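Local coordinates for protein suppressor of fused homolog (Drosophila melanogaster, PDB 6LPH) that probably sequesters DNA-binding transcription factors, recognising their nuclear localization sequences, and is represented by its N-terminal part, at residues A[101-107]-A[190-196]; A[72-76]-A[178-182]; A[95-99]-A[186-191]; A[149-153]-A[174-178]. One frame throughout, in Å; residues are numbered along the deposited sequence.

Contact 1 of 4, residues A[101-107]-A[190-196]; sequences GFELTFR and TVDFCQI
Gln-195 OE1 sits at the edge of the Arg-107 guanidinium, accepting from NE at 2.8 Å. The two planes stand 64° apart, and the donor lies above the amide plane, off either lone pair. Gln-195 reaches this position with its chain extended to the amide carbon. Beyond NE, Arg-107 goes on to a salt bridge with Asp-178. The ring of Phe-106 likewise takes its partner at the edge, with Ile-196 O 3.5 Å from CD1. Around Phe-102 the approach is oblique: Cys-194 SG sits 4.8 Å from the ring centroid, a sulfur-aromatic contact. Phe-193 has Val-191 CG1 over one face, near the rim, while Thr-105 CG2 comes obliquely to within 3.9 Å of CD2. Thr-105 OG1, lying 3.1 Å from Gln-195 CB, spends its hydrogen bond on Asp-178, and the carboxylate of Glu-103 turns to Ser-76, Gly-78, Leu-79 and Ser-80. Leu-104 CD2 and Ile-196 CD1 meet at 3.7 Å among the apolar groups facing helix 131-146. Between the two layers of side chains runs a ladder of five backbone bonds, Asp-192 N donating to Gly-101 O at one end and Ile-196 N to Thr-105 O at the other, which marks a parallel strand pair central to a mixed sheet.

Contact 2 of 4, residues A[72-76]-A[178-182]; sequences WHYIS and DPQLG
His-73 reaches from its strand to Asp-178, and can be followed outward from CB. CG stands anti to the backbone N (chi1 -174°), which carries the imidazole over the neighbouring strand 97-109 and toward the loop at 178-182. At the far end of the ring NE2 donates to Asp-178 OD1 at 2.9 Å; the oxygen receives it on its syn lone pair, tilted somewhat from the ring plane. CE1 is next, with Gln-180 OE1 at 3.4 Å and Leu-181 CD1 at 4.0 Å, both oblique to the ring. Gln-180 slides past in the opposite direction, its amide 26° from the imidazole plane, and its oxygen accepts from Arg-107. The remaining nitrogen, ND1, is hydrogen-bonded to Tyr-29. Over the centre of one face lies the CD1 methyl of Ile-75 from the same strand, 3.9 Å above the plane, and Ile-75 CG1 also packs on Leu-181 CD1 at 3.8 Å. On the far side, Gln-180 N closes an Asx turn on Asp-178 OD2, and Leu-181 N, at 2.8 Å from OD2, extends it to an Asx motif that fixes the carboxylate within its own loop. With Thr-105 on OD1 and Arg-107 on OD2 as well, the buried aspartate is richly supplied with donors; it is therefore probably ionised, and its charge would polarise the imidazole bonded to it.

Contact 3 of 4, residues A[95-99]-A[186-191]; sequences VTRSG and TPTGTV
Ser-98 points its CB at the turn 186-189. A chi1 of 176° swings OG opposite its own amide nitrogen, which brings it 2.9 Å from Thr-188 OG1. Each hydroxyl has a hydrogen bond to the backbone of Asp-81, Ser-98 to the amide and Thr-188 to the carbonyl, so the two are pinned side by side against the same residue. A water bridges Ser-98 OG to Thr-186 OG1, donating to the threonine. On its other flank Ser-98 CB rests against Val-191 CG2 at 3.7 Å. Thr-186, Pro-187, Thr-188 and Gly-189 form a type I turn that closes the beta hairpin between strands 172-186 and 189-199; Thr-186 OG1 donates across it to Gly-189 O at 2.8 Å. Strand 97-109 starts alongside this hairpin in parallel, through Thr-190 N to Thr-96 O at 3.0 Å and Ser-98 N to Thr-190 O at 2.9 Å. Gly-189 brings its bare CA within 3.3 Å of Thr-96 O, the two backbones lying in direct contact. Further out, Thr-96 and Thr-190 set their CG2 methyls obliquely against each other, and Thr-190 OG1 lies over Arg-97 CA. Arg-97 leaves the backbone away from the hairpin and folds round its own chain, NH2 donating to Gly-99 O at 3.0 Å.

Contact 4 of 4, residues A[149-153]-A[174-178]; sequences GLCFG and LVAQD
Phe-152 lays its ring on Gln-177, and here the contact is tightest, although both residues are partly exposed. Gln-177 CB sits almost exactly on the ring normal, 3.6 Å from the centroid of the Phe-152 ring, a CH-pi contact over the centre of the face. The glutamine is trans about chi1 (-177°) and runs on extended, which slides it across the ring: CG reaches Phe-152 CZ at 3.6 Å, and the amide ends stacked on the ring, its plane 23° away. Two atoms round the ring from CZ, Phe-152 CD1 comes within 3.4 Å of Gln-177 N, so backbone and side chain of the glutamine both lie against the aromatic group. The ring also touches Cys-183 and Cys-194 of the hairpin strands. Buried Val-175 is closely fitted too: it points toward the loop and sets CG1 3.5 Å from Cys-151 O. Just beyond, Gly-153 N donates to Val-175 O at 2.7 Å in a nearly straight bond. Together with the backbone pairing of Val-175 and Asp-154, that bond leads the loop after helix 131-146 into the short edge strand 155-156, antiparallel to strand 172-186 at the border of the sheet. The fit is looser toward Leu-150, whose CD1 comes no closer than 4.3 Å to the other methyl of Val-175, CG2. Cys-151 directs its side chain away from the strand on the solvent-exposed side, while its backbone N is held by Asp-154.

Overall arrangement
Contacts 1 and 2 are buried, with centres 7 Å apart; contacts 3 and 4 are only partly buried. Contacts 1 and 3 join the same two strands, 97-109 and 189-199: contact 3 opens the parallel pairing at a hairpin turn with hydroxyls and water, and contact 1 continues it with apolar side chains on one face and a largely polar set on the other. Contact 2 spans these central strands from 71-77 to 172-186 and relies on charged and polar groups inside the protein. Contact 4 fastens a loop to 172-186 at the sheet border by a backbone bond, apolar packing and a stacked ring and amide. Asp-178, shared by contacts 2 and 4, ties both to contact 1.

Contact 1 of 4, residues A[101-107]-A[190-196]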
loop_
_atom_site.group_PDB
_atom_site.type_symbol
_atom_site.label_atom_id
_atom_site.label_comp_id
_atom_site.label_asym_id
_atom_site.label_seq_id
_atom_site.Cartn_x
_atom_site.Cartn_y
_atom_site.Cartn_z
ATOM N N GLY A 101 7.551 6.013 -11.846
ATOM C CA GLY A 101 8.624 6.476 -10.953
ATOM C C GLY A 101 8.379 6.137 -9.488
ATOM O O GLY A 101 9.113 6.600 -8.589
ATOM N N PHE A 102 7.349 5.325 -9.248
ATOM C CA PHE A 102 7.052 4.892 -7.896
ATOM C C PHE A 102 6.299 3.554 -7.874
ATOM O O PHE A 102 5.813 3.103 -8.926
ATOM C CB PHE A 102 6.245 5.982 -7.157
ATOM C CG PHE A 102 4.832 6.135 -7.658
ATOM C CD1 PHE A 102 3.785 5.466 -7.041
ATOM C CD2 PHE A 102 4.562 6.934 -8.762
ATOM C CE1 PHE A 102 2.485 5.610 -7.498
ATOM C CE2 PHE A 102 3.270 7.063 -9.230
ATOM C CZ PHE A 102 2.236 6.401 -8.603
ATOM N N GLU A 103 6.270 2.909 -6.698
ATOM C CA GLU A 103 5.312 1.841 -6.417
ATOM C C GLU A 103 4.572 2.215 -5.155
ATOM O O GLU A 103 5.034 3.058 -4.376
ATOM C CB GLU A 103 5.965 0.441 -6.264
ATOM C CG GLU A 103 6.637 -0.087 -7.563
ATOM C CD GLU A 103 5.672 -0.534 -8.655
ATOM O OE1 GLU A 103 4.405 -0.514 -8.475
ATOM O OE2 GLU A 103 6.197 -0.964 -9.712
ATOM N N LEU A 104 3.406 1.580 -4.971
ATOM C CA LEU A 104 2.592 1.808 -3.803
ATOM C C LEU A 104 2.943 0.837 -2.672
ATOM O O LEU A 104 3.174 -0.366 -2.923
ATOM C CB LEU A 104 1.124 1.577 -4.154
ATOM C CG LEU A 104 0.568 2.559 -5.211
ATOM C CD1 LEU A 104 -0.821 2.130 -5.664
ATOM C CD2 LEU A 104 0.538 3.989 -4.661
ATOM N N THR A 105 2.983 1.353 -1.440
ATOM C CA THR A 105 3.007 0.487 -0.265
ATOM C C THR A 105 1.849 0.810 0.703
ATOM O O THR A 105 1.211 1.872 0.603
ATOM C CB THR A 105 4.360 0.477 0.476
ATOM O OG1 THR A 105 4.477 1.645 1.283
ATOM C CG2 THR A 105 5.576 0.431 -0.525
ATOM N N PHE A 106 1.576 -0.106 1.625
ATOM C CA PHE A 106 0.498 0.134 2.587
ATOM C C PHE A 106 0.832 -0.670 3.846
ATOM O O PHE A 106 1.367 -1.782 3.750
ATOM C CB PHE A 106 -0.823 -0.284 1.957
ATOM C CG PHE A 106 -2.051 -0.112 2.853
ATOM C CD1 PHE A 106 -2.406 1.150 3.368
ATOM C CD2 PHE A 106 -2.883 -1.193 3.110
ATOM C CE1 PHE A 106 -3.549 1.333 4.140
ATOM C CE2 PHE A 106 -4.069 -1.021 3.880
ATOM C CZ PHE A 106 -4.383 0.238 4.408
ATOM N N ARG A 107 0.619 -0.061 5.010
ATOM C CA ARG A 107 0.859 -0.757 6.289
ATOM C C ARG A 107 -0.449 -0.880 7.038
ATOM O O ARG A 107 -1.108 0.126 7.377
ATOM C CB ARG A 107 1.901 -0.054 7.128
ATOM C CG ARG A 107 3.290 -0.056 6.429
ATOM C CD ARG A 107 4.341 0.623 7.272
ATOM N NE ARG A 107 5.607 0.740 6.533
ATOM C CZ ARG A 107 6.530 -0.226 6.463
ATOM N NH1 ARG A 107 6.352 -1.391 7.136
ATOM N NH2 ARG A 107 7.663 -0.026 5.773
ATOM N N THR A 190 14.531 5.298 -11.511
ATOM C CA THR A 190 14.334 5.469 -10.069
ATOM C C THR A 190 12.917 4.981 -9.721
ATOM O O THR A 190 11.993 5.072 -10.531
ATOM C CB THR A 190 14.484 6.935 -9.620
ATOM O OG1 THR A 190 13.562 7.746 -10.359
ATOM C CG2 THR A 190 15.953 7.475 -9.863
ATOM N N VAL A 191 12.781 4.479 -8.502
ATOM C CA VAL A 191 11.487 4.013 -7.944
ATOM C C VAL A 191 11.407 4.560 -6.525
ATOM O O VAL A 191 12.210 4.171 -5.676
ATOM C CB VAL A 191 11.421 2.486 -7.915
ATOM C CG1 VAL A 191 10.117 1.972 -7.215
ATOM C CG2 VAL A 191 11.496 1.929 -9.335
ATOM N N ASP A 192 10.461 5.477 -6.281
ATOM C CA ASP A 192 10.128 5.930 -4.914
ATOM C C ASP A 192 9.102 4.940 -4.364
ATOM O O ASP A 192 8.204 4.550 -5.090
ATOM C CB ASP A 192 9.386 7.281 -4.976
ATOM C CG ASP A 192 10.301 8.462 -5.227
ATOM O OD1 ASP A 192 11.527 8.263 -5.310
ATOM O OD2 ASP A 192 9.793 9.612 -5.325
ATOM N N PHE A 193 9.172 4.573 -3.089
ATOM C CA PHE A 193 8.081 3.777 -2.492
ATOM C C PHE A 193 7.104 4.709 -1.787
ATOM O O PHE A 193 7.430 5.303 -0.750
ATOM C CB PHE A 193 8.639 2.653 -1.608
ATOM C CG PHE A 193 9.363 1.593 -2.411
ATOM C CD1 PHE A 193 10.745 1.705 -2.694
ATOM C CD2 PHE A 193 8.662 0.538 -2.954
ATOM C CE1 PHE A 193 11.399 0.750 -3.484
ATOM C CE2 PHE A 193 9.305 -0.410 -3.753
ATOM C CZ PHE A 193 10.667 -0.315 -4.017
ATOM N N CYS A 194 5.917 4.883 -2.397
ATOM C CA CYS A 194 4.920 5.817 -1.895
ATOM C C CYS A 194 3.952 5.063 -0.997
ATOM O O CYS A 194 3.120 4.266 -1.470
ATOM C CB CYS A 194 4.166 6.477 -3.055
ATOM S SG CYS A 194 5.242 7.646 -3.908
ATOM N N GLN A 195 4.058 5.319 0.304
ATOM C CA GLN A 195 3.208 4.617 1.255
ATOM C C GLN A 195 1.896 5.356 1.437
ATOM O O GLN A 195 1.847 6.537 1.833
ATOM C CB GLN A 195 3.897 4.440 2.604
ATOM C CG GLN A 195 3.080 3.611 3.596
ATOM C CD GLN A 195 3.805 3.432 4.901
ATOM O OE1 GLN A 195 4.932 2.914 4.940
ATOM N NE2 GLN A 195 3.182 3.873 5.983
ATOM N N ILE A 196 0.827 4.628 1.162
ATOM C CA ILE A 196 -0.514 5.142 1.320
ATOM C C ILE A 196 -0.880 5.061 2.808
ATOM O O ILE A 196 -0.545 4.075 3.483
ATOM C CB ILE A 196 -1.440 4.356 0.356
ATOM C CG1 ILE A 196 -1.549 5.086 -0.986
ATOM C CG2 ILE A 196 -2.868 4.287 0.816
ATOM C CD1 ILE A 196 -0.315 5.764 -1.470
HETATM O O HOH W 1 11.185 8.102 -9.169
HETATM O O HOH W 2 -0.357 2.930 5.914
#

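Contact 2 of 4, residues A[72-76]-A[178-182]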
loop_
_atom_site.group_PDB
_atom_site.type_symbol
_atom_site.label_atom_id
_atom_site.label_comp_id
_atom_site.label_asym_id
_atom_site.label_seq_id
_atom_site.Cartn_x
_atom_site.Cartn_y
_atom_site.Cartn_z
ATOM N N TRP A 72 0.651 -5.753 8.658
ATOM C CA TRP A 72 0.836 -6.328 7.345
ATOM C C TRP A 72 1.374 -5.269 6.411
ATOM O O TRP A 72 0.865 -4.146 6.410
ATOM C CB TRP A 72 -0.516 -6.771 6.844
ATOM C CG TRP A 72 -1.231 -7.758 7.742
ATOM C CD1 TRP A 72 -2.434 -7.579 8.431
ATOM C CD2 TRP A 72 -0.825 -9.118 8.036
ATOM N NE1 TRP A 72 -2.795 -8.737 9.113
ATOM C CE2 TRP A 72 -1.867 -9.688 8.923
ATOM C CE3 TRP A 72 0.249 -9.904 7.680
ATOM C CZ2 TRP A 72 -1.785 -10.975 9.408
ATOM C CZ3 TRP A 72 0.313 -11.215 8.193
ATOM C CH2 TRP A 72 -0.680 -11.727 9.015
ATOM N N HIS A 73 2.395 -5.590 5.608
ATOM C CA HIS A 73 3.050 -4.589 4.710
ATOM C C HIS A 73 2.854 -5.046 3.264
ATOM O O HIS A 73 3.248 -6.181 2.898
ATOM C CB HIS A 73 4.514 -4.505 5.072
ATOM C CG HIS A 73 5.304 -3.427 4.353
ATOM N ND1 HIS A 73 6.659 -3.459 4.305
ATOM C CD2 HIS A 73 4.917 -2.273 3.670
ATOM C CE1 HIS A 73 7.131 -2.382 3.634
ATOM N NE2 HIS A 73 6.078 -1.636 3.257
ATOM N N TYR A 74 2.184 -4.213 2.469
ATOM C CA TYR A 74 1.870 -4.538 1.079
ATOM C C TYR A 74 2.750 -3.726 0.137
ATOM O O TYR A 74 2.934 -2.537 0.378
ATOM C CB TYR A 74 0.423 -4.157 0.791
ATOM C CG TYR A 74 -0.522 -4.952 1.683
ATOM C CD1 TYR A 74 -0.784 -4.547 2.990
ATOM C CD2 TYR A 74 -1.084 -6.136 1.228
ATOM C CE1 TYR A 74 -1.686 -5.292 3.816
ATOM C CE2 TYR A 74 -1.999 -6.881 2.040
ATOM C CZ TYR A 74 -2.254 -6.446 3.345
ATOM O OH TYR A 74 -3.091 -7.165 4.178
ATOM N N ILE A 75 3.280 -4.360 -0.916
ATOM C CA ILE A 75 4.144 -3.630 -1.923
ATOM C C ILE A 75 3.713 -3.993 -3.343
ATOM O O ILE A 75 3.623 -5.182 -3.668
ATOM C CB ILE A 75 5.655 -3.877 -1.729
ATOM C CG1 ILE A 75 6.083 -3.562 -0.297
ATOM C CG2 ILE A 75 6.483 -3.002 -2.722
ATOM C CD1 ILE A 75 6.173 -4.782 0.582
ATOM N N SER A 76 3.412 -2.981 -4.177
ATOM C CA SER A 76 2.923 -3.221 -5.550
ATOM C C SER A 76 4.060 -3.344 -6.543
ATOM O O SER A 76 5.171 -2.815 -6.318
ATOM C CB SER A 76 2.020 -2.056 -6.026
ATOM O OG SER A 76 2.806 -0.894 -6.391
ATOM N N ASP A 178 7.682 5.603 2.216
ATOM C CA ASP A 178 7.836 4.364 2.985
ATOM C C ASP A 178 9.126 4.414 3.836
ATOM O O ASP A 178 10.214 4.513 3.291
ATOM C CB ASP A 178 7.810 3.126 2.049
ATOM C CG ASP A 178 7.755 1.820 2.822
ATOM O OD1 ASP A 178 6.746 1.103 2.657
ATOM O OD2 ASP A 178 8.696 1.519 3.609
ATOM N N PRO A 179 8.996 4.341 5.175
ATOM C CA PRO A 179 10.133 4.526 6.083
ATOM C C PRO A 179 11.225 3.447 5.933
ATOM O O PRO A 179 12.400 3.728 6.161
ATOM C CB PRO A 179 9.482 4.450 7.485
ATOM C CG PRO A 179 8.245 3.635 7.284
ATOM C CD PRO A 179 7.760 3.953 5.892
ATOM N N GLN A 180 10.832 2.229 5.570
ATOM C CA GLN A 180 11.768 1.109 5.372
ATOM C C GLN A 180 12.345 1.121 3.974
ATOM O O GLN A 180 13.550 0.897 3.773
ATOM C CB GLN A 180 10.996 -0.203 5.458
ATOM C CG GLN A 180 11.333 -1.022 6.631
ATOM C CD GLN A 180 10.444 -2.222 6.735
ATOM O OE1 GLN A 180 9.306 -2.230 6.229
ATOM N NE2 GLN A 180 10.951 -3.259 7.394
ATOM N N LEU A 181 11.471 1.325 2.995
ATOM C CA LEU A 181 11.875 1.084 1.601
ATOM C C LEU A 181 12.521 2.293 0.958
ATOM O O LEU A 181 13.380 2.136 0.100
ATOM C CB LEU A 181 10.717 0.581 0.749
ATOM C CG LEU A 181 10.038 -0.690 1.277
ATOM C CD1 LEU A 181 8.983 -1.163 0.298
ATOM C CD2 LEU A 181 11.069 -1.771 1.554
ATOM N N GLY A 182 12.087 3.485 1.371
ATOM C CA GLY A 182 12.642 4.730 0.844
ATOM C C GLY A 182 12.538 4.839 -0.676
ATOM O O GLY A 182 11.493 4.588 -1.266
#

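Contact 3 of 4, residues A[95-99]-A[186-191]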
loop_
_atom_site.group_PDB
_atom_site.type_symbol
_atom_site.label_atom_id
_atom_site.label_comp_id
_atom_site.label_asym_id
_atom_site.label_seq_id
_atom_site.Cartn_x
_atom_site.Cartn_y
_atom_site.Cartn_z
ATOM N N VAL A 95 14.424 10.921 -19.476
ATOM C CA VAL A 95 13.635 10.674 -18.264
ATOM C C VAL A 95 14.367 9.682 -17.342
ATOM O O VAL A 95 14.802 8.599 -17.771
ATOM C CB VAL A 95 12.158 10.253 -18.546
ATOM C CG1 VAL A 95 12.065 8.878 -19.196
ATOM C CG2 VAL A 95 11.337 10.249 -17.266
ATOM N N THR A 96 14.503 10.084 -16.078
ATOM C CA THR A 96 15.235 9.333 -15.058
ATOM C C THR A 96 14.341 8.334 -14.267
ATOM O O THR A 96 14.839 7.367 -13.697
ATOM C CB THR A 96 15.950 10.325 -14.114
ATOM O OG1 THR A 96 16.966 11.031 -14.847
ATOM C CG2 THR A 96 16.606 9.602 -13.015
ATOM N N ARG A 97 13.040 8.577 -14.253
ATOM C CA ARG A 97 12.077 7.706 -13.542
ATOM C C ARG A 97 11.885 6.318 -14.179
ATOM O O ARG A 97 11.985 6.161 -15.400
ATOM C CB ARG A 97 10.711 8.380 -13.514
ATOM C CG ARG A 97 10.662 9.730 -12.830
ATOM C CD ARG A 97 9.225 10.180 -12.656
ATOM N NE ARG A 97 8.367 9.532 -13.635
ATOM C CZ ARG A 97 8.010 10.062 -14.799
ATOM N NH1 ARG A 97 8.427 11.285 -15.149
ATOM N NH2 ARG A 97 7.228 9.353 -15.615
ATOM N N SER A 98 11.542 5.321 -13.364
ATOM C CA SER A 98 11.188 4.010 -13.898
ATOM C C SER A 98 9.661 4.002 -14.035
ATOM O O SER A 98 8.974 4.026 -13.024
ATOM C CB SER A 98 11.635 2.903 -12.924
ATOM O OG SER A 98 11.216 1.627 -13.369
ATOM N N GLY A 99 9.135 4.004 -15.260
ATOM C CA GLY A 99 7.676 4.042 -15.471
ATOM C C GLY A 99 7.134 5.307 -14.848
ATOM O O GLY A 99 7.685 6.388 -15.085
ATOM N N THR A 186 17.194 1.744 -10.048
ATOM C CA THR A 186 17.123 0.402 -10.624
ATOM C C THR A 186 17.641 0.464 -12.034
ATOM O O THR A 186 17.809 1.561 -12.562
ATOM C CB THR A 186 15.666 -0.163 -10.655
ATOM O OG1 THR A 186 14.946 0.365 -11.780
ATOM C CG2 THR A 186 14.896 0.139 -9.347
ATOM N N PRO A 187 17.927 -0.709 -12.648
ATOM C CA PRO A 187 18.323 -0.689 -14.052
ATOM C C PRO A 187 17.343 0.071 -14.939
ATOM O O PRO A 187 17.781 0.676 -15.924
ATOM C CB PRO A 187 18.353 -2.167 -14.425
ATOM C CG PRO A 187 18.703 -2.859 -13.146
ATOM C CD PRO A 187 18.121 -2.037 -12.041
ATOM N N THR A 188 16.042 0.059 -14.609
ATOM C CA THR A 188 15.078 0.790 -15.456
ATOM C C THR A 188 14.751 2.214 -14.958
ATOM O O THR A 188 13.877 2.871 -15.503
ATOM C CB THR A 188 13.766 0.008 -15.719
ATOM O OG1 THR A 188 13.128 -0.287 -14.471
ATOM C CG2 THR A 188 14.036 -1.304 -16.497
ATOM N N GLY A 189 15.450 2.707 -13.944
ATOM C CA GLY A 189 15.158 4.052 -13.475
ATOM C C GLY A 189 14.900 4.119 -11.994
ATOM O O GLY A 189 15.031 3.119 -11.298
ATOM N N THR A 190 14.531 5.298 -11.511
ATOM C CA THR A 190 14.334 5.469 -10.069
ATOM C C THR A 190 12.917 4.981 -9.721
ATOM O O THR A 190 11.993 5.072 -10.531
ATOM C CB THR A 190 14.484 6.935 -9.620
ATOM O OG1 THR A 190 13.562 7.746 -10.359
ATOM C CG2 THR A 190 15.953 7.475 -9.863
ATOM N N VAL A 191 12.781 4.479 -8.502
ATOM C CA VAL A 191 11.487 4.013 -7.944
ATOM C C VAL A 191 11.407 4.560 -6.525
ATOM O O VAL A 191 12.210 4.171 -5.676
ATOM C CB VAL A 191 11.421 2.486 -7.915
ATOM C CG1 VAL A 191 10.117 1.972 -7.215
ATOM C CG2 VAL A 191 11.496 1.929 -9.335
HETATM O O HOH W 3 12.272 -0.291 -11.675
#

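Contact 4 of 4, residues A[149-153]-A[174-178]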
loop_
_atom_site.group_PDB
_atom_site.type_symbol
_atom_site.label_atom_id
_atom_site.label_comp_id
_atom_site.label_asym_id
_atom_site.label_seq_id
_atom_site.Cartn_x
_atom_site.Cartn_y
_atom_site.Cartn_z
ATOM N N GLY A 149 1.341 11.045 -11.231
ATOM C CA GLY A 149 2.041 10.202 -10.268
ATOM C C GLY A 149 1.727 10.720 -8.860
ATOM O O GLY A 149 0.998 11.700 -8.695
ATOM N N LEU A 150 2.258 10.065 -7.839
ATOM C CA LEU A 150 2.014 10.501 -6.470
ATOM C C LEU A 150 3.319 10.969 -5.891
ATOM O O LEU A 150 4.350 10.394 -6.219
ATOM C CB LEU A 150 1.464 9.345 -5.641
ATOM C CG LEU A 150 0.070 8.845 -6.071
ATOM C CD1 LEU A 150 -0.289 7.556 -5.333
ATOM C CD2 LEU A 150 -0.980 9.917 -5.802
ATOM N N CYS A 151 3.273 12.021 -5.071
ATOM C CA CYS A 151 4.454 12.548 -4.372
ATOM C C CYS A 151 4.204 12.507 -2.857
ATOM O O CYS A 151 3.052 12.522 -2.406
ATOM C CB CYS A 151 4.755 14.007 -4.763
ATOM S SG CYS A 151 4.667 14.453 -6.526
ATOM N N PHE A 152 5.275 12.494 -2.076
ATOM C CA PHE A 152 5.153 12.562 -0.617
ATOM C C PHE A 152 4.454 13.859 -0.189
ATOM O O PHE A 152 4.801 14.955 -0.644
ATOM C CB PHE A 152 6.518 12.419 0.061
ATOM C CG PHE A 152 7.361 11.325 -0.519
ATOM C CD1 PHE A 152 6.805 10.064 -0.793
ATOM C CD2 PHE A 152 8.718 11.553 -0.821
ATOM C CE1 PHE A 152 7.586 9.045 -1.345
ATOM C CE2 PHE A 152 9.505 10.535 -1.374
ATOM C CZ PHE A 152 8.944 9.284 -1.634
ATOM N N GLY A 153 3.448 13.716 0.655
ATOM C CA GLY A 153 2.666 14.852 1.080
ATOM C C GLY A 153 1.330 14.969 0.351
ATOM O O GLY A 153 0.468 15.690 0.823
ATOM N N LEU A 174 -3.511 9.748 2.532
ATOM C CA LEU A 174 -2.348 10.653 2.319
ATOM C C LEU A 174 -1.230 9.799 1.834
ATOM O O LEU A 174 -1.284 8.586 2.011
ATOM C CB LEU A 174 -1.897 11.405 3.596
ATOM C CG LEU A 174 -2.970 12.248 4.288
ATOM C CD1 LEU A 174 -2.416 13.025 5.504
ATOM C CD2 LEU A 174 -3.584 13.186 3.253
ATOM N N VAL A 175 -0.209 10.439 1.236
ATOM C CA VAL A 175 0.951 9.746 0.673
ATOM C C VAL A 175 2.229 10.138 1.419
ATOM O O VAL A 175 2.566 11.314 1.534
ATOM C CB VAL A 175 1.125 10.024 -0.839
ATOM C CG1 VAL A 175 2.328 9.249 -1.410
ATOM C CG2 VAL A 175 -0.151 9.656 -1.590
ATOM N N ALA A 176 2.908 9.129 1.965
ATOM C CA ALA A 176 4.154 9.331 2.702
ATOM C C ALA A 176 5.256 8.522 2.048
ATOM O O ALA A 176 4.976 7.626 1.234
ATOM C CB ALA A 176 3.980 8.912 4.172
ATOM N N GLN A 177 6.509 8.851 2.373
ATOM C CA GLN A 177 7.610 8.025 1.920
ATOM C C GLN A 177 7.612 6.785 2.814
ATOM O O GLN A 177 7.517 6.910 4.025
ATOM C CB GLN A 177 8.946 8.745 2.041
ATOM C CG GLN A 177 10.060 7.865 1.483
ATOM C CD GLN A 177 11.401 8.527 1.569
ATOM O OE1 GLN A 177 11.603 9.469 2.334
ATOM N NE2 GLN A 177 12.326 8.044 0.787
ATOM N N ASP A 178 7.682 5.603 2.216
ATOM C CA ASP A 178 7.836 4.364 2.985
ATOM C C ASP A 178 9.126 4.414 3.836
ATOM O O ASP A 178 10.214 4.513 3.291
ATOM C CB ASP A 178 7.810 3.126 2.049
ATOM C CG ASP A 178 7.755 1.820 2.822
ATOM O OD1 ASP A 178 6.746 1.103 2.657
ATOM O OD2 ASP A 178 8.696 1.519 3.609
#